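Local coordinates for flavin reductase (Uncultured bacterium, PDB 5CHO), which probably reduces flavin, which it binds as FAD, to supply the halogenase partner of a bacterial two-component tryptophan halogenase, at residues T122-P127 with G136-R141. Residues are numbered along the deposited sequence; the frame is centred on the assembly and turned at random.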
# COMPACT_ATOMS: atom_id res chain seq x y z
N THR A 122 28.25 5.98 7.54
CA THR A 122 29.22 6.13 6.47
C THR A 122 28.77 5.43 5.18
O THR A 122 29.17 5.83 4.08
CB THR A 122 30.59 5.57 6.89
OG1 THR A 122 30.94 6.07 8.19
CG2 THR A 122 31.68 5.95 5.88
N GLN A 123 27.94 4.40 5.32
CA GLN A 123 27.49 3.62 4.17
C GLN A 123 26.67 4.45 3.18
O GLN A 123 26.62 4.15 1.99
CB GLN A 123 26.67 2.41 4.63
CG GLN A 123 25.30 2.74 5.21
CD GLN A 123 24.64 1.52 5.84
OE1 GLN A 123 24.06 0.69 5.15
NE2 GLN A 123 24.77 1.39 7.16
N PHE A 124 26.04 5.51 3.69
CA PHE A 124 25.20 6.37 2.87
C PHE A 124 26.03 7.42 2.14
O PHE A 124 25.48 8.27 1.45
CB PHE A 124 24.13 7.01 3.75
CG PHE A 124 23.31 6.00 4.49
CD1 PHE A 124 22.54 5.09 3.79
CD2 PHE A 124 23.34 5.91 5.87
CE1 PHE A 124 21.79 4.13 4.44
CE2 PHE A 124 22.59 4.96 6.54
CZ PHE A 124 21.82 4.06 5.82
N ASP A 125 27.35 7.35 2.31
CA ASP A 125 28.28 8.17 1.54
C ASP A 125 28.83 7.42 0.33
O ASP A 125 29.54 7.99 -0.50
CB ASP A 125 29.43 8.63 2.44
CG ASP A 125 28.96 9.48 3.60
OD1 ASP A 125 27.96 10.20 3.44
OD2 ASP A 125 29.60 9.43 4.67
N ARG A 126 28.52 6.13 0.23
CA ARG A 126 28.98 5.32 -0.89
C ARG A 126 28.28 5.73 -2.18
O ARG A 126 27.28 6.44 -2.14
CB ARG A 126 28.76 3.84 -0.57
CG ARG A 126 29.58 3.39 0.62
CD ARG A 126 29.41 1.93 0.96
NE ARG A 126 30.01 1.67 2.26
CZ ARG A 126 29.72 0.64 3.03
NH1 ARG A 126 28.82 -0.27 2.65
NH2 ARG A 126 30.33 0.51 4.20
N PRO A 127 28.80 5.29 -3.34
CA PRO A 127 28.28 5.87 -4.58
C PRO A 127 26.89 5.41 -5.01
O PRO A 127 26.30 6.07 -5.86
CB PRO A 127 29.33 5.46 -5.62
CG PRO A 127 29.97 4.25 -5.07
CD PRO A 127 29.94 4.38 -3.58
N GLY A 136 18.32 16.10 2.50
CA GLY A 136 19.58 15.40 2.68
C GLY A 136 19.42 13.91 2.93
O GLY A 136 20.37 13.23 3.30
N ALA A 137 18.21 13.40 2.74
CA ALA A 137 17.95 11.98 2.96
C ALA A 137 18.57 11.15 1.83
O ALA A 137 18.52 11.56 0.67
CB ALA A 137 16.46 11.71 3.04
N PRO A 138 19.17 9.99 2.16
CA PRO A 138 19.70 9.16 1.08
C PRO A 138 18.61 8.65 0.13
O PRO A 138 17.55 8.22 0.56
CB PRO A 138 20.37 8.00 1.81
CG PRO A 138 20.68 8.52 3.16
CD PRO A 138 19.58 9.49 3.49
N LEU A 139 18.91 8.72 -1.17
CA LEU A 139 18.04 8.19 -2.21
C LEU A 139 18.86 7.24 -3.07
O LEU A 139 19.96 7.58 -3.51
CB LEU A 139 17.45 9.33 -3.05
CG LEU A 139 16.57 10.32 -2.29
CD1 LEU A 139 16.31 11.57 -3.12
CD2 LEU A 139 15.25 9.67 -1.92
N ALA A 140 18.31 6.05 -3.30
CA ALA A 140 19.05 5.00 -4.00
C ALA A 140 19.09 5.24 -5.51
O ALA A 140 18.05 5.37 -6.16
CB ALA A 140 18.44 3.65 -3.70
N ARG A 141 20.30 5.29 -6.05
CA ARG A 141 20.51 5.36 -7.49
C ARG A 141 19.99 4.10 -8.16
O ARG A 141 20.10 3.00 -7.60
CB ARG A 141 22.00 5.56 -7.78
CG ARG A 141 22.54 6.85 -7.22
CD ARG A 141 23.86 7.25 -7.83
NE ARG A 141 24.35 8.49 -7.24
CZ ARG A 141 23.99 9.70 -7.64
NH1 ARG A 141 23.12 9.86 -8.64
NH2 ARG A 141 24.48 10.77 -7.03
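Phe-124 and Pro-138 meet where the end of a 3-10 segment (122-125 here) comes up against the second strand of a small antiparallel hairpin, 129-131 paired with 138-140, in the flavin reductase-like domain. The apolar contact is this one pair. Pro-138 brings its ring corner to the root of the phenylalanine: Pro-138 CG lies 3.8 Å from Phe-124 CB. Pro-138 CB reaches Phe-124 CD1 at 4.1 Å, an oblique approach. A chi1 of -56° sets Phe-124 CG anti to its own carbonyl carbon, and CB and CG are the atoms that Pro-138 CG meets first. Gln-123 CG sits 3.6 Å above the centre of one face of the Phe-124 ring, and Trp-129 of the hairpin's first strand makes an edge-to-face stack with the same ring, so the 3-10 segment and both strands share it. This buried end lies about 9 Å from the bound FAD, measured from the Phe-124 side chain.

At the exposed end, where the chain has left the 3-10 segment, Arg-141 meets the Pro-127 carbonyl. Arg-141 runs extended from CG to NE and lays the edge of its guanidinium, near its plane, against Pro-127 O, which is 3.4 Å from Arg-141 CD.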